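PDB 3DCD: galactose mutarotase related enzyme from Lactobacillus acidophilus, which is of unproven function but, as a member of the aldose 1-epimerase family, probably binds a carbohydrate and may act as a sugar isomerase. Local coordinates for residues A27-E32 with S293-V298; Q36-I41 with K245-V250; D202-Y207 with G238-Y243. All blocks are in the same frame, centred on the assembly; numbering follows the deposited sequence.

Contact 1 (A27-E32 with S293-V298); sequences AHTDEE and STTDEV
Glu31 reaches across to Ser293 and Thr294 with a side chain extended beyond CG. Its CB and CG pass the Ser293 hydroxyl at van der Waals range, OG lying 3.9 Å from Glu31 CB, and CD comes to rest near Ser293 CB. At the tip the carboxylate grips Thr294 twice: OE1 accepts from Thr294 N at 2.9 Å on its syn side, 23° out of the carboxylate plane, while OE2 accepts a hydrogen bond from Thr294 OG1 at 2.6 Å through its syn lone pair. A water donates to OE2 as well and also bonds Thr295 OG1. With an alanine here, Thr294 N and OG1 would probably lose this shared acceptor, and the water would keep Thr295 OG1 but not its carboxylate partner. Beside this grip a hydroxyl relay runs from Thr29 OG1, which donates to Ser293 OG at 2.7 Å; Ser293 OG in turn donates to Glu297 OE2, an oxygen that also accepts from Ser293 N. The chi1 of 71° that sets Thr29 OG1 between its own N and carbonyl carbon lets it accept from Glu31 N at 3.1 Å too. Farther along, Val298 N lies 3.7 Å above the His28 ring plane, offset toward the rim. An ST turn at Thr29 thus shapes the loop after strand 20-26, and the bonds from Thr29 and Glu31 join it to the C-terminal tail.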
# COMPACT_ATOMS: atom_id res chain seq x y z
N ALA A 27 6.64 16.55 -14.01
CA ALA A 27 7.66 17.09 -14.88
C ALA A 27 7.32 18.53 -15.29
O ALA A 27 8.20 19.31 -15.67
CB ALA A 27 7.79 16.21 -16.11
N HIS A 28 6.05 18.88 -15.20
CA HIS A 28 5.62 20.22 -15.59
C HIS A 28 5.61 21.26 -14.47
O HIS A 28 6.01 22.39 -14.68
CB HIS A 28 4.24 20.15 -16.21
CG HIS A 28 4.21 19.40 -17.50
ND1 HIS A 28 3.55 18.20 -17.64
CD2 HIS A 28 4.77 19.67 -18.70
CE1 HIS A 28 3.70 17.77 -18.88
NE2 HIS A 28 4.43 18.64 -19.54
N THR A 29 5.14 20.86 -13.28
CA THR A 29 4.91 21.80 -12.19
C THR A 29 5.92 21.67 -11.04
O THR A 29 6.01 22.57 -10.18
CB THR A 29 3.52 21.58 -11.59
OG1 THR A 29 3.51 20.35 -10.86
CG2 THR A 29 2.44 21.53 -12.68
N ASP A 30 6.64 20.54 -11.04
CA ASP A 30 7.61 20.17 -9.99
C ASP A 30 6.94 19.90 -8.64
O ASP A 30 7.62 19.75 -7.62
CB ASP A 30 8.73 21.21 -9.87
CG ASP A 30 9.97 20.66 -9.18
OD1 ASP A 30 10.42 19.54 -9.53
OD2 ASP A 30 10.50 21.36 -8.30
N GLU A 31 5.61 19.78 -8.63
CA GLU A 31 4.90 19.42 -7.39
C GLU A 31 5.26 18.00 -6.92
O GLU A 31 5.36 17.08 -7.74
CB GLU A 31 3.38 19.59 -7.56
CG GLU A 31 2.97 21.06 -7.72
CD GLU A 31 1.47 21.30 -7.73
OE1 GLU A 31 0.68 20.36 -7.43
OE2 GLU A 31 1.07 22.45 -8.05
N GLU A 32 5.47 17.83 -5.61
CA GLU A 32 5.85 16.54 -5.04
C GLU A 32 4.62 15.81 -4.52
O GLU A 32 3.92 16.32 -3.65
CB GLU A 32 6.83 16.73 -3.88
CG GLU A 32 7.11 15.44 -3.07
CD GLU A 32 7.77 14.35 -3.89
OE1 GLU A 32 8.91 14.56 -4.34
OE2 GLU A 32 7.16 13.27 -4.08
N SER A 293 -1.34 17.76 -10.69
CA SER A 293 -0.96 18.89 -9.86
C SER A 293 -2.14 19.81 -9.52
O SER A 293 -3.20 19.74 -10.12
CB SER A 293 0.12 19.71 -10.58
OG SER A 293 1.28 18.91 -10.79
N THR A 294 -1.91 20.72 -8.59
CA THR A 294 -2.92 21.73 -8.28
C THR A 294 -3.22 22.61 -9.50
O THR A 294 -4.28 23.22 -9.59
CB THR A 294 -2.45 22.63 -7.14
OG1 THR A 294 -1.28 23.33 -7.56
CG2 THR A 294 -2.14 21.79 -5.90
N THR A 295 -2.26 22.70 -10.43
CA THR A 295 -2.40 23.49 -11.66
C THR A 295 -2.26 22.58 -12.89
O THR A 295 -2.03 21.38 -12.73
CB THR A 295 -1.39 24.64 -11.72
OG1 THR A 295 -0.06 24.11 -11.62
CG2 THR A 295 -1.65 25.63 -10.56
N ASP A 296 -2.44 23.14 -14.10
CA ASP A 296 -2.45 22.35 -15.35
C ASP A 296 -1.14 21.62 -15.59
O ASP A 296 -0.08 22.16 -15.33
CB ASP A 296 -2.72 23.25 -16.55
CG ASP A 296 -4.18 23.61 -16.71
OD1 ASP A 296 -5.02 23.11 -15.92
OD2 ASP A 296 -4.48 24.40 -17.63
N GLU A 297 -1.23 20.40 -16.13
CA GLU A 297 -0.04 19.63 -16.46
C GLU A 297 0.38 19.97 -17.88
O GLU A 297 0.18 19.20 -18.82
CB GLU A 297 -0.28 18.13 -16.29
CG GLU A 297 -0.57 17.68 -14.83
CD GLU A 297 0.66 17.73 -13.92
OE1 GLU A 297 1.78 18.05 -14.40
OE2 GLU A 297 0.51 17.48 -12.71
N VAL A 298 0.95 21.16 -18.03
CA VAL A 298 1.35 21.70 -19.33
C VAL A 298 2.67 22.43 -19.10
O VAL A 298 2.99 22.77 -17.95
CB VAL A 298 0.30 22.70 -19.89
CG1 VAL A 298 -1.05 22.01 -20.11
CG2 VAL A 298 0.14 23.91 -18.97
O HOH W 1 1.80 24.42 -9.54

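Contact 2 (Q36-I41 with K245-V250); sequences QANPEI and KTDNYV
Ile41 points its branched side chain at the backbone of Lys245 and Thr246 and at the side chain of Asp247. Its CD1 lies 3.6 Å from Thr246 O, and CG1 meets Asp247 OD2 at 3.7 Å, the two side chains crossing at about a right angle. The other branch, CG2, is anti to the backbone N (chi1, measured to CG1, is -55°); this turns it toward Lys245 O, at 3.9 Å, and to the edge of the Tyr249 ring, near the ring plane, 4.0 Å from CE1. Trp35 stacks with that ring. Asn38 also approaches Asp247 at about a right angle, with amide and carboxylate planes 64° apart. Their polar ends are linked through a water, which accepts from Asn38 ND2 at 2.7 Å and donates to Asp247 OD2. At the outer end the extended Lys245 chain runs past Glu40, its CD 3.7 Å from Glu40 O. Both segments are shaped locally by side-chain to backbone bonds: Asp247 OD1 accepts from Asn248 N, and Asn38 OD1 accepts from Glu40 N at 3.1 Å, from a donor 47° above the carbonyl plane. The latter bond defines an Asx turn, set in the loop between strands 20-26 and 48-49 and packed against the lead-in to strand 249-256.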
# COMPACT_ATOMS: atom_id res chain seq x y z
N GLN A 36 6.93 12.92 2.53
CA GLN A 36 8.40 12.92 2.61
C GLN A 36 8.96 12.35 3.91
O GLN A 36 10.10 12.62 4.28
CB GLN A 36 8.96 14.32 2.31
CG GLN A 36 8.80 14.67 0.83
CD GLN A 36 9.49 13.63 -0.05
OE1 GLN A 36 10.70 13.42 0.07
NE2 GLN A 36 8.72 12.96 -0.92
N ALA A 37 8.13 11.55 4.60
CA ALA A 37 8.59 10.69 5.68
C ALA A 37 9.12 11.47 6.90
O ALA A 37 10.11 11.07 7.51
CB ALA A 37 9.66 9.73 5.16
N ASN A 38 8.45 12.56 7.26
CA ASN A 38 8.81 13.33 8.47
C ASN A 38 8.81 12.38 9.69
O ASN A 38 7.75 11.90 10.08
CB ASN A 38 7.77 14.45 8.64
CG ASN A 38 8.08 15.37 9.79
OD1 ASN A 38 8.95 15.11 10.61
ND2 ASN A 38 7.33 16.47 9.86
N PRO A 39 9.99 12.12 10.30
CA PRO A 39 10.05 11.11 11.37
C PRO A 39 9.31 11.51 12.64
O PRO A 39 9.12 10.67 13.52
CB PRO A 39 11.56 11.00 11.67
CG PRO A 39 12.13 12.31 11.25
CD PRO A 39 11.32 12.71 10.04
N GLU A 40 8.93 12.79 12.74
CA GLU A 40 8.14 13.29 13.85
C GLU A 40 6.71 12.79 13.78
O GLU A 40 5.99 12.79 14.78
CB GLU A 40 8.17 14.83 13.87
CG GLU A 40 9.57 15.40 14.14
CD GLU A 40 9.94 15.40 15.63
OE1 GLU A 40 9.11 15.01 16.47
OE2 GLU A 40 11.07 15.81 15.95
N ILE A 41 6.29 12.36 12.59
CA ILE A 41 4.92 11.94 12.34
C ILE A 41 4.86 10.47 11.90
O ILE A 41 4.19 9.63 12.54
CB ILE A 41 4.26 12.80 11.22
CG1 ILE A 41 4.34 14.31 11.54
CG2 ILE A 41 2.82 12.35 10.94
CD1 ILE A 41 3.53 14.76 12.76
N LYS A 245 -0.69 12.31 16.52
CA LYS A 245 0.15 13.31 15.85
C LYS A 245 -0.18 13.33 14.37
O LYS A 245 0.06 12.36 13.67
CB LYS A 245 1.63 13.01 16.05
CG LYS A 245 2.12 13.19 17.47
CD LYS A 245 3.58 12.76 17.56
CE LYS A 245 4.26 13.38 18.77
NZ LYS A 245 5.62 12.82 18.98
N THR A 246 -0.75 14.43 13.88
CA THR A 246 -1.27 14.45 12.51
C THR A 246 -0.43 15.31 11.58
O THR A 246 0.30 16.19 12.02
CB THR A 246 -2.73 14.96 12.49
OG1 THR A 246 -2.76 16.34 12.92
CG2 THR A 246 -3.60 14.11 13.42
N ASP A 247 -0.54 15.04 10.28
CA ASP A 247 0.05 15.92 9.28
C ASP A 247 -0.73 15.79 7.97
O ASP A 247 -1.67 14.99 7.85
CB ASP A 247 1.54 15.61 9.08
CG ASP A 247 2.35 16.84 8.66
OD1 ASP A 247 1.81 17.77 8.02
OD2 ASP A 247 3.54 16.87 9.01
N ASN A 248 -0.32 16.57 6.97
CA ASN A 248 -1.12 16.76 5.77
C ASN A 248 -0.77 15.76 4.67
O ASN A 248 -0.15 16.10 3.65
CB ASN A 248 -1.03 18.22 5.31
CG ASN A 248 -1.54 19.19 6.37
OD1 ASN A 248 -2.62 19.00 6.93
ND2 ASN A 248 -0.74 20.21 6.67
N TYR A 249 -1.16 14.51 4.92
CA TYR A 249 -1.01 13.43 3.95
C TYR A 249 -2.04 12.38 4.27
O TYR A 249 -2.66 12.39 5.34
CB TYR A 249 0.40 12.80 4.02
CG TYR A 249 0.55 11.83 5.18
CD1 TYR A 249 0.84 12.30 6.47
CD2 TYR A 249 0.38 10.46 5.00
CE1 TYR A 249 0.97 11.42 7.54
CE2 TYR A 249 0.49 9.56 6.08
CZ TYR A 249 0.78 10.05 7.34
OH TYR A 249 0.90 9.19 8.42
N VAL A 250 -2.20 11.43 3.34
CA VAL A 250 -3.09 10.29 3.56
C VAL A 250 -2.50 9.13 2.78
O VAL A 250 -1.92 9.35 1.70
CB VAL A 250 -4.55 10.62 3.13
CG1 VAL A 250 -4.69 10.77 1.60
CG2 VAL A 250 -5.54 9.55 3.70
O HOH W 2 5.75 17.36 7.84

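Contact 3 (D202-Y207 with G238-Y243); sequences DDALIY and GIWSQY
Leu205 and Ile239 form an antiparallel hydrogen-bonded pair. Leu205 N donates to Ile239 O at 2.8 Å, and Ile239 N returns a bond to Leu205 O with an N-H...O angle of 166°. The same two oxygens receive CA-H...O contacts, Ile239 O from Ala204 CA and Leu205 O from Gly238 CA, the latter at 3.3 Å. Ile206 and Gly238 follow as a non-hydrogen-bonded pair, 4.5 Å between their CA atoms.

Apolar contacts flank this ladder. On one face Leu205 CB and Ile239 CB are 4.2 Å apart. There Ile239 CG1 also touches the edge of the Tyr207 ring in its plane, 4.0 Å from Tyr207 CE2. Phe161 of strand 159-164 touches all three of these side chains. Where the pairing ends, Ala204 CB packs on Trp240 CB at 3.9 Å.

The polar contribution comes from Asp203. Its OD1 accepts from Ala204 N and lies 3.4 Å from Trp240 CD1, with carboxylate and indole planes 50° apart. The Trp240 ring also meets Trp42 edge-to-face. With strand axes 4.7 Å apart at 165°, this is regular antiparallel sheet, joining strand 205-208 to 236-240 within the all-beta galactose mutarotase-like fold.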
# COMPACT_ATOMS: atom_id res chain seq x y z
N ASP A 202 -9.63 6.15 15.14
CA ASP A 202 -9.75 4.72 15.42
C ASP A 202 -8.94 3.88 14.43
O ASP A 202 -9.33 2.75 14.11
CB ASP A 202 -11.22 4.30 15.38
CG ASP A 202 -12.04 4.97 16.45
OD1 ASP A 202 -11.51 5.27 17.53
OD2 ASP A 202 -13.22 5.23 16.19
N ASP A 203 -7.83 4.44 13.95
CA ASP A 203 -6.92 3.76 13.01
C ASP A 203 -7.52 3.70 11.58
O ASP A 203 -8.48 4.41 11.27
CB ASP A 203 -6.54 2.38 13.57
CG ASP A 203 -5.17 1.92 13.15
OD1 ASP A 203 -4.67 2.31 12.06
OD2 ASP A 203 -4.59 1.13 13.92
N ALA A 204 -6.92 2.88 10.72
CA ALA A 204 -7.22 2.81 9.28
C ALA A 204 -8.69 2.51 9.00
O ALA A 204 -9.32 1.74 9.73
CB ALA A 204 -6.34 1.75 8.61
N LEU A 205 -9.22 3.12 7.94
CA LEU A 205 -10.54 2.78 7.43
C LEU A 205 -10.31 1.64 6.43
O LEU A 205 -9.57 1.81 5.47
CB LEU A 205 -11.17 4.01 6.75
CG LEU A 205 -11.20 5.29 7.58
CD1 LEU A 205 -11.71 6.50 6.75
CD2 LEU A 205 -12.06 5.09 8.82
N ILE A 206 -10.93 0.48 6.67
CA ILE A 206 -10.69 -0.69 5.84
C ILE A 206 -11.96 -1.06 5.13
O ILE A 206 -12.97 -1.34 5.79
CB ILE A 206 -10.19 -1.92 6.68
CG1 ILE A 206 -8.89 -1.57 7.43
CG2 ILE A 206 -10.00 -3.15 5.77
CD1 ILE A 206 -8.43 -2.64 8.44
N TYR A 207 -11.91 -1.08 3.79
CA TYR A 207 -13.09 -1.38 2.98
C TYR A 207 -12.92 -2.67 2.19
O TYR A 207 -11.87 -2.92 1.60
CB TYR A 207 -13.45 -0.21 2.05
CG TYR A 207 -13.70 1.08 2.81
CD1 TYR A 207 -14.87 1.27 3.55
CD2 TYR A 207 -12.73 2.10 2.83
CE1 TYR A 207 -15.08 2.45 4.26
CE2 TYR A 207 -12.93 3.27 3.54
CZ TYR A 207 -14.11 3.45 4.23
OH TYR A 207 -14.31 4.62 4.93
N GLY A 238 -7.06 -0.06 2.44
CA GLY A 238 -7.03 0.70 3.69
C GLY A 238 -6.75 2.16 3.41
O GLY A 238 -5.92 2.49 2.55
N ILE A 239 -7.45 3.04 4.13
CA ILE A 239 -7.19 4.48 4.08
C ILE A 239 -6.72 4.88 5.48
O ILE A 239 -7.40 4.57 6.47
CB ILE A 239 -8.48 5.33 3.74
CG1 ILE A 239 -9.35 4.69 2.63
CG2 ILE A 239 -8.09 6.80 3.40
CD1 ILE A 239 -8.70 4.53 1.26
N TRP A 240 -5.59 5.58 5.57
CA TRP A 240 -4.99 5.85 6.87
C TRP A 240 -4.16 7.14 6.86
O TRP A 240 -3.51 7.46 5.87
CB TRP A 240 -4.10 4.66 7.30
CG TRP A 240 -3.24 4.87 8.55
CD1 TRP A 240 -3.62 4.70 9.86
CD2 TRP A 240 -1.87 5.29 8.58
NE1 TRP A 240 -2.55 4.98 10.70
CE2 TRP A 240 -1.47 5.34 9.94
CE3 TRP A 240 -0.94 5.62 7.59
CZ2 TRP A 240 -0.19 5.73 10.33
CZ3 TRP A 240 0.35 6.00 7.98
CH2 TRP A 240 0.70 6.05 9.34
N SER A 241 -4.17 7.85 7.97
CA SER A 241 -3.13 8.84 8.24
C SER A 241 -2.81 8.79 9.74
O SER A 241 -3.56 8.17 10.51
CB SER A 241 -3.59 10.23 7.79
OG SER A 241 -2.51 11.16 7.81
N GLN A 242 -1.70 9.41 10.15
CA GLN A 242 -1.21 9.27 11.54
C GLN A 242 -2.17 9.93 12.52
O GLN A 242 -2.85 10.91 12.18
CB GLN A 242 0.21 9.84 11.68
CG GLN A 242 0.94 9.48 13.00
CD GLN A 242 1.00 7.99 13.23
OE1 GLN A 242 0.05 7.39 13.72
NE2 GLN A 242 2.11 7.38 12.86
N TYR A 243 -2.23 9.36 13.72
CA TYR A 243 -3.04 9.86 14.83
C TYR A 243 -2.42 9.29 16.12
O TYR A 243 -2.01 8.14 16.13
CB TYR A 243 -4.50 9.37 14.70
CG TYR A 243 -5.43 9.99 15.70
CD1 TYR A 243 -5.58 9.44 16.99
CD2 TYR A 243 -6.16 11.15 15.38
CE1 TYR A 243 -6.42 10.02 17.92
CE2 TYR A 243 -7.02 11.73 16.32
CZ TYR A 243 -7.13 11.17 17.58
OH TYR A 243 -7.97 11.74 18.51

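From the N terminus, the chain leaves strand 20-26 and at once supplies the first partner of contact 1, then that of contact 2. Residues 202-207 and 238-243 follow much later and close contact 3, the smallest loop, with 30 residues between. Segment 245-250 next closes contact 2 around it, and 293-298 closes contact 1 around both, so the three loops nest without crossing. Contacts 2 and 3, centres about 14 Å apart, meet directly: Tyr249 O and Ser241 OG probably share a hydrogen bond, as do Ile41 O and Gln242 NE2. Both reach the same sheet through neighbouring strands 249-256 and 236-240. Contact 1 lies apart, tying the tail after strand 282-292 of the other large sheet to the early loop.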